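Local coordinates for amine Dehydrogenase (Pseudomonas putida, PDB 1JMX), which probably carries electrons through two bound c-type hemes as the heme-bearing alpha subunit of a quinohemoprotein amine dehydrogenase, at residues 456-468 against 476-488. Residues are numbered along the deposited sequence; the frame is centred on the assembly and turned at random.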
ATOM      1  N   MET A 456      -0.814 -24.295   0.287  1.00 19.07           N
ATOM      2  CA  MET A 456       0.400 -23.483   0.387  1.00 17.28           C
ATOM      3  C   MET A 456       0.456 -22.721   1.714  1.00 18.19           C
ATOM      4  O   MET A 456       1.072 -21.654   1.795  1.00 17.86           O
ATOM      5  CB  MET A 456       0.467 -22.496  -0.783  1.00 17.49           C
ATOM      6  CG  MET A 456       0.512 -23.155  -2.145  1.00 15.85           C
ATOM      7  SD  MET A 456       0.466 -21.967  -3.470  1.00 20.06           S
ATOM      8  CE  MET A 456       2.202 -21.522  -3.604  1.00 16.72           C
ATOM      9  N   MET A 457      -0.212 -23.272   2.735  1.00 18.35           N
ATOM     10  CA  MET A 457      -0.307 -22.698   4.083  1.00 17.70           C
ATOM     11  C   MET A 457      -0.609 -21.204   4.026  1.00 16.91           C
ATOM     12  O   MET A 457      -0.182 -20.431   4.883  1.00 15.38           O
ATOM     13  CB  MET A 457       0.975 -22.974   4.890  1.00 21.13           C
ATOM     14  CG  MET A 457       2.209 -22.186   4.431  1.00 26.06           C
ATOM     15  SD  MET A 457       3.771 -22.828   5.067  1.00 31.95           S
ATOM     16  CE  MET A 457       3.320 -23.146   6.804  1.00 29.44           C
ATOM     17  N   THR A 458      -1.407 -20.820   3.038  1.00 15.36           N
ATOM     18  CA  THR A 458      -1.750 -19.422   2.819  1.00 16.64           C
ATOM     19  C   THR A 458      -2.637 -18.746   3.873  1.00 16.29           C
ATOM     20  O   THR A 458      -3.171 -19.390   4.776  1.00 17.28           O
ATOM     21  CB  THR A 458      -2.349 -19.217   1.404  1.00 15.89           C
ATOM     22  OG1 THR A 458      -2.319 -17.825   1.072  1.00 15.94           O
ATOM     23  CG2 THR A 458      -3.784 -19.726   1.336  1.00 15.25           C
ATOM     24  N   ASN A 459      -2.755 -17.429   3.760  1.00 15.44           N
ATOM     25  CA  ASN A 459      -3.568 -16.641   4.678  1.00 15.03           C
ATOM     26  C   ASN A 459      -5.060 -16.843   4.436  1.00 15.05           C
ATOM     27  O   ASN A 459      -5.485 -17.331   3.388  1.00 13.91           O
ATOM     28  CB  ASN A 459      -3.249 -15.149   4.531  1.00 15.45           C
ATOM     29  CG  ASN A 459      -1.770 -14.877   4.466  1.00 15.05           C
ATOM     30  OD1 ASN A 459      -1.206 -14.769   3.382  1.00 15.67           O
ATOM     31  ND2 ASN A 459      -1.129 -14.781   5.623  1.00 14.75           N
ATOM     32  N   ASN A 460      -5.850 -16.396   5.401  1.00 15.34           N
ATOM     33  CA  ASN A 460      -7.294 -16.494   5.343  1.00 13.91           C
ATOM     34  C   ASN A 460      -7.872 -15.355   4.504  1.00 13.69           C
ATOM     35  O   ASN A 460      -8.786 -14.639   4.922  1.00 13.86           O
ATOM     36  CB  ASN A 460      -7.851 -16.504   6.769  1.00 13.61           C
ATOM     37  CG  ASN A 460      -7.349 -17.693   7.568  1.00 12.14           C
ATOM     38  OD1 ASN A 460      -7.321 -18.818   7.066  1.00 12.62           O
ATOM     39  ND2 ASN A 460      -6.927 -17.448   8.801  1.00 11.90           N
ATOM     40  N   ALA A 461      -7.288 -15.184   3.322  1.00 13.03           N
ATOM     41  CA  ALA A 461      -7.704 -14.169   2.370  1.00 13.82           C
ATOM     42  C   ALA A 461      -8.745 -14.800   1.439  1.00 14.32           C
ATOM     43  O   ALA A 461      -8.873 -16.025   1.387  1.00 14.47           O
ATOM     44  CB  ALA A 461      -6.492 -13.675   1.568  1.00 14.49           C
ATOM     45  N   GLY A 462      -9.496 -13.966   0.725  1.00 14.41           N
ATOM     46  CA  GLY A 462     -10.506 -14.479  -0.182  1.00 13.54           C
ATOM     47  C   GLY A 462     -11.116 -13.461  -1.126  1.00 14.04           C
ATOM     48  O   GLY A 462     -11.071 -12.258  -0.879  1.00 13.57           O
ATOM     49  N   ASN A 463     -11.654 -13.959  -2.234  1.00 13.58           N
ATOM     50  CA  ASN A 463     -12.305 -13.130  -3.240  1.00 14.09           C
ATOM     51  C   ASN A 463     -13.780 -13.516  -3.111  1.00 14.43           C
ATOM     52  O   ASN A 463     -14.205 -14.570  -3.590  1.00 14.07           O
ATOM     53  CB  ASN A 463     -11.751 -13.477  -4.627  1.00 13.39           C
ATOM     54  CG  ASN A 463     -11.997 -12.393  -5.638  1.00 12.71           C
ATOM     55  OD1 ASN A 463     -12.705 -11.430  -5.367  1.00 14.26           O
ATOM     56  ND2 ASN A 463     -11.414 -12.542  -6.816  1.00 14.64           N
ATOM     57  N   LEU A 464     -14.541 -12.671  -2.421  1.00 14.47           N
ATOM     58  CA  LEU A 464     -15.944 -12.943  -2.138  1.00 14.71           C
ATOM     59  C   LEU A 464     -17.036 -12.095  -2.794  1.00 15.39           C
ATOM     60  O   LEU A 464     -16.847 -10.933  -3.151  1.00 16.03           O
ATOM     61  CB  LEU A 464     -16.153 -12.935  -0.620  1.00 14.07           C
ATOM     62  CG  LEU A 464     -15.284 -13.883   0.208  1.00 12.85           C
ATOM     63  CD1 LEU A 464     -15.628 -13.733   1.677  1.00 13.35           C
ATOM     64  CD2 LEU A 464     -15.488 -15.327  -0.249  1.00 13.82           C
ATOM     65  N   LYS A 465     -18.202 -12.714  -2.916  1.00 17.12           N
ATOM     66  CA  LYS A 465     -19.383 -12.089  -3.485  1.00 18.30           C
ATOM     67  C   LYS A 465     -20.335 -11.941  -2.310  1.00 16.55           C
ATOM     68  O   LYS A 465     -20.656 -12.916  -1.638  1.00 16.88           O
ATOM     69  CB  LYS A 465     -19.988 -12.987  -4.570  1.00 20.76           C
ATOM     70  CG  LYS A 465     -20.952 -12.275  -5.493  1.00 25.91           C
ATOM     71  CD  LYS A 465     -21.099 -12.995  -6.833  1.00 30.28           C
ATOM     72  CE  LYS A 465     -21.636 -14.421  -6.665  1.00 33.68           C
ATOM     73  NZ  LYS A 465     -22.051 -15.019  -7.983  1.00 36.79           N
ATOM     74  N   VAL A 466     -20.704 -10.703  -2.018  1.00 16.09           N
ATOM     75  CA  VAL A 466     -21.593 -10.392  -0.907  1.00 16.96           C
ATOM     76  C   VAL A 466     -23.048 -10.348  -1.365  1.00 17.80           C
ATOM     77  O   VAL A 466     -23.441  -9.445  -2.100  1.00 17.07           O
ATOM     78  CB  VAL A 466     -21.189  -9.044  -0.272  1.00 17.29           C
ATOM     79  CG1 VAL A 466     -22.181  -8.630   0.795  1.00 20.10           C
ATOM     80  CG2 VAL A 466     -19.785  -9.154   0.315  1.00 17.98           C
ATOM     81  N   ILE A 467     -23.842 -11.322  -0.919  1.00 17.39           N
ATOM     82  CA  ILE A 467     -25.253 -11.400  -1.302  1.00 16.44           C
ATOM     83  C   ILE A 467     -26.214 -10.962  -0.203  1.00 15.27           C
ATOM     84  O   ILE A 467     -26.195 -11.500   0.903  1.00 13.49           O
ATOM     85  CB  ILE A 467     -25.670 -12.845  -1.710  1.00 18.06           C
ATOM     86  CG1 ILE A 467     -24.603 -13.499  -2.591  1.00 16.48           C
ATOM     87  CG2 ILE A 467     -27.023 -12.823  -2.432  1.00 15.66           C
ATOM     88  CD1 ILE A 467     -24.350 -12.786  -3.855  1.00 15.68           C
ATOM     89  N   ALA A 468     -27.051  -9.983  -0.529  1.00 15.00           N
ATOM     90  CA  ALA A 468     -28.072  -9.484   0.387  1.00 16.89           C
ATOM     91  C   ALA A 468     -29.421  -9.883  -0.204  1.00 18.18           C
ATOM     92  O   ALA A 468     -29.634  -9.769  -1.410  1.00 18.12           O
ATOM     93  CB  ALA A 468     -28.000  -7.973   0.504  1.00 17.22           C
ATOM     94  N   THR A 476     -32.907  -9.828  -4.339  1.00 20.04           N
ATOM     95  CA  THR A 476     -31.477  -9.924  -4.074  1.00 19.46           C
ATOM     96  C   THR A 476     -30.596  -8.796  -4.631  1.00 19.16           C
ATOM     97  O   THR A 476     -30.922  -8.149  -5.623  1.00 18.29           O
ATOM     98  CB  THR A 476     -30.926 -11.278  -4.561  1.00 18.71           C
ATOM     99  OG1 THR A 476     -31.113 -11.385  -5.973  1.00 21.61           O
ATOM    100  CG2 THR A 476     -31.656 -12.418  -3.890  1.00 17.55           C
ATOM    101  N   GLY A 477     -29.464  -8.599  -3.962  1.00 19.36           N
ATOM    102  CA  GLY A 477     -28.488  -7.592  -4.336  1.00 19.22           C
ATOM    103  C   GLY A 477     -27.111  -8.217  -4.206  1.00 19.47           C
ATOM    104  O   GLY A 477     -26.888  -9.075  -3.353  1.00 18.17           O
ATOM    105  N   GLU A 478     -26.173  -7.767  -5.028  1.00 20.10           N
ATOM    106  CA  GLU A 478     -24.825  -8.321  -5.023  1.00 21.87           C
ATOM    107  C   GLU A 478     -23.695  -7.303  -4.877  1.00 21.07           C
ATOM    108  O   GLU A 478     -23.683  -6.261  -5.534  1.00 21.15           O
ATOM    109  CB  GLU A 478     -24.611  -9.110  -6.304  1.00 24.95           C
ATOM    110  CG  GLU A 478     -24.375 -10.568  -6.076  1.00 31.82           C
ATOM    111  CD  GLU A 478     -24.517 -11.386  -7.343  1.00 35.27           C
ATOM    112  OE1 GLU A 478     -23.960 -10.969  -8.390  1.00 36.68           O
ATOM    113  OE2 GLU A 478     -25.194 -12.444  -7.286  1.00 37.94           O
ATOM    114  N   GLY A 479     -22.713  -7.656  -4.057  1.00 19.80           N
ATOM    115  CA  GLY A 479     -21.568  -6.796  -3.830  1.00 16.86           C
ATOM    116  C   GLY A 479     -20.292  -7.601  -4.002  1.00 15.79           C
ATOM    117  O   GLY A 479     -20.336  -8.821  -4.154  1.00 14.29           O
ATOM    118  N   HIS A 480     -19.158  -6.910  -3.997  1.00 14.98           N
ATOM    119  CA  HIS A 480     -17.862  -7.552  -4.156  1.00 13.52           C
ATOM    120  C   HIS A 480     -16.938  -7.150  -3.023  1.00 13.00           C
ATOM    121  O   HIS A 480     -16.684  -5.968  -2.804  1.00 12.76           O
ATOM    122  CB  HIS A 480     -17.232  -7.160  -5.496  1.00 12.27           C
ATOM    123  CG  HIS A 480     -15.967  -7.899  -5.816  1.00 11.36           C
ATOM    124  ND1 HIS A 480     -15.131  -7.527  -6.846  1.00 10.77           N
ATOM    125  CD2 HIS A 480     -15.407  -8.997  -5.258  1.00 10.20           C
ATOM    126  CE1 HIS A 480     -14.114  -8.364  -6.912  1.00 10.56           C
ATOM    127  NE2 HIS A 480     -14.260  -9.265  -5.959  1.00 11.29           N
ATOM    128  N   MET A 481     -16.430  -8.151  -2.315  1.00 13.65           N
ATOM    129  CA  MET A 481     -15.517  -7.920  -1.213  1.00 13.30           C
ATOM    130  C   MET A 481     -14.271  -8.787  -1.334  1.00 13.40           C
ATOM    131  O   MET A 481     -14.344  -9.960  -1.690  1.00 13.83           O
ATOM    132  CB  MET A 481     -16.207  -8.205   0.125  1.00 13.66           C
ATOM    133  CG  MET A 481     -15.280  -8.087   1.329  1.00 15.16           C
ATOM    134  SD  MET A 481     -15.996  -8.621   2.882  1.00 15.94           S
ATOM    135  CE  MET A 481     -16.356 -10.327   2.521  1.00 13.49           C
ATOM    136  N   ILE A 482     -13.120  -8.184  -1.069  1.00 14.00           N
ATOM    137  CA  ILE A 482     -11.850  -8.900  -1.088  1.00 13.14           C
ATOM    138  C   ILE A 482     -11.273  -8.823   0.326  1.00 12.90           C
ATOM    139  O   ILE A 482     -11.201  -7.746   0.917  1.00 12.29           O
ATOM    140  CB  ILE A 482     -10.846  -8.289  -2.103  1.00 12.62           C
ATOM    141  CG1 ILE A 482     -11.271  -8.612  -3.532  1.00 12.14           C
ATOM    142  CG2 ILE A 482      -9.448  -8.815  -1.849  1.00 11.77           C
ATOM    143  CD1 ILE A 482     -10.452  -7.915  -4.567  1.00 13.60           C
ATOM    144  N   VAL A 483     -10.965  -9.983   0.894  1.00 12.36           N
ATOM    145  CA  VAL A 483     -10.377 -10.055   2.222  1.00 11.91           C
ATOM    146  C   VAL A 483      -8.893 -10.255   1.984  1.00 12.35           C
ATOM    147  O   VAL A 483      -8.493 -11.251   1.383  1.00 11.89           O
ATOM    148  CB  VAL A 483     -10.908 -11.258   3.024  1.00 10.79           C
ATOM    149  CG1 VAL A 483     -10.337 -11.244   4.427  1.00 12.45           C
ATOM    150  CG2 VAL A 483     -12.426 -11.239   3.068  1.00 11.42           C
ATOM    151  N   THR A 484      -8.088  -9.267   2.368  1.00 14.41           N
ATOM    152  CA  THR A 484      -6.639  -9.360   2.198  1.00 15.90           C
ATOM    153  C   THR A 484      -5.772  -9.239   3.426  1.00 14.26           C
ATOM    154  O   THR A 484      -6.247  -9.292   4.559  1.00 12.57           O
ATOM    155  CB  THR A 484      -6.071  -8.367   1.177  1.00 18.13           C
ATOM    156  OG1 THR A 484      -6.819  -7.140   1.177  1.00 20.91           O
ATOM    157  CG2 THR A 484      -6.015  -9.010  -0.140  1.00 20.16           C
ATOM    158  N   VAL A 485      -4.483  -9.054   3.148  1.00 12.56           N
ATOM    159  CA  VAL A 485      -3.434  -8.932   4.135  1.00 11.69           C
ATOM    160  C   VAL A 485      -3.367  -7.573   4.830  1.00 11.48           C
ATOM    161  O   VAL A 485      -3.925  -6.579   4.369  1.00 10.45           O
ATOM    162  CB  VAL A 485      -2.071  -9.261   3.480  1.00 11.54           C
ATOM    163  CG1 VAL A 485      -2.143 -10.630   2.804  1.00  9.23           C
ATOM    164  CG2 VAL A 485      -1.697  -8.190   2.461  1.00  9.56           C
ATOM    165  N   GLN A 486      -2.632  -7.549   5.933  1.00 12.71           N
ATOM    166  CA  GLN A 486      -2.455  -6.350   6.738  1.00 14.94           C
ATOM    167  C   GLN A 486      -1.457  -5.374   6.117  1.00 13.84           C
ATOM    168  O   GLN A 486      -0.812  -5.668   5.108  1.00 14.95           O
ATOM    169  CB  GLN A 486      -1.930  -6.710   8.140  1.00 15.36           C
ATOM    170  CG  GLN A 486      -2.291  -8.093   8.684  1.00 19.49           C
ATOM    171  CD  GLN A 486      -1.267  -9.165   8.332  1.00 16.16           C
ATOM    172  OE1 GLN A 486      -1.346  -9.773   7.280  1.00 16.56           O
ATOM    173  NE2 GLN A 486      -0.324  -9.413   9.232  1.00 15.35           N
ATOM    174  N   ARG A 487      -1.378  -4.198   6.732  1.00 13.42           N
ATOM    175  CA  ARG A 487      -0.433  -3.153   6.365  1.00 13.02           C
ATOM    176  C   ARG A 487      -0.016  -2.604   7.726  1.00 13.46           C
ATOM    177  O   ARG A 487      -0.854  -2.438   8.616  1.00 15.04           O
ATOM    178  CB  ARG A 487      -1.047  -2.077   5.454  1.00 11.97           C
ATOM    179  CG  ARG A 487      -2.303  -1.395   5.951  1.00 13.35           C
ATOM    180  CD  ARG A 487      -2.733  -0.293   4.992  1.00 12.97           C
ATOM    181  NE  ARG A 487      -1.935   0.922   5.149  1.00 13.07           N
ATOM    182  CZ  ARG A 487      -2.042   2.014   4.391  1.00 13.88           C
ATOM    183  NH1 ARG A 487      -2.912   2.070   3.388  1.00 14.16           N
ATOM    184  NH2 ARG A 487      -1.314   3.088   4.676  1.00 13.89           N
ATOM    185  N   TRP A 488       1.293  -2.458   7.927  1.00 12.62           N
ATOM    186  CA  TRP A 488       1.837  -1.974   9.192  1.00 11.48           C
ATOM    187  C   TRP A 488       2.121  -0.480   9.227  1.00 12.84           C
ATOM    188  O   TRP A 488       2.268   0.092  10.301  1.00 14.75           O
ATOM    189  CB  TRP A 488       3.094  -2.753   9.560  1.00  9.82           C
ATOM    190  CG  TRP A 488       2.882  -4.226   9.622  1.00  8.78           C
ATOM    191  CD1 TRP A 488       2.659  -4.976  10.740  1.00  8.71           C
ATOM    192  CD2 TRP A 488       2.917  -5.145   8.521  1.00  9.26           C
ATOM    193  NE1 TRP A 488       2.564  -6.304  10.407  1.00  9.93           N
ATOM    194  CE2 TRP A 488       2.718  -6.438   9.052  1.00  9.02           C
ATOM    195  CE3 TRP A 488       3.098  -5.000   7.135  1.00  9.94           C
ATOM    196  CZ2 TRP A 488       2.699  -7.586   8.248  1.00  9.32           C
ATOM    197  CZ3 TRP A 488       3.076  -6.140   6.335  1.00 10.34           C
ATOM    198  CH2 TRP A 488       2.877  -7.418   6.899  1.00  9.28           C
TER
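His480 donates a hydrogen bond from NE2 to OD1 of Asn463 at 2.7 Å, nearly straight at 173°. The oxygen lies in the plane of the imidazole, and amide and ring are nearly coplanar. Both side chains turn CG away from their own backbone N (chi1 -160° in Asn463, -173° in His480), which brings amide and ring edge together across the diagonal between the strands. The ring edge also meets a backbone oxygen, with CD2 3.2 Å from Leu464 O. On the other face of the sheet, Leu464 CD1 touches Met481 CE at 3.6 Å, the two side chains lying alongside each other and pointing the same way. Val466 CG2 packs on Met481 CB at 3.7 Å.

Between the two faces, paired antiparallel backbone hydrogen bonds run from Gly462 and Val483 to Ala468 and Gly477. Backbone bonds from Lys465 to Glu419 and from His480 to Ala373 set the hairpin between strands 406-420 and 367-378 of the domain IV sheet. Phe443 covers Leu464, Met481 and Val483. Phe421 stacks on the His480 ring and Phe374 meets it edge-to-face. A phenylalanine in place of His480 has no ring N-H, and the Asn463 amide would probably be freer to turn. The in-plane bond at NE2 and the two phenylalanines probably fix the ring's rotation.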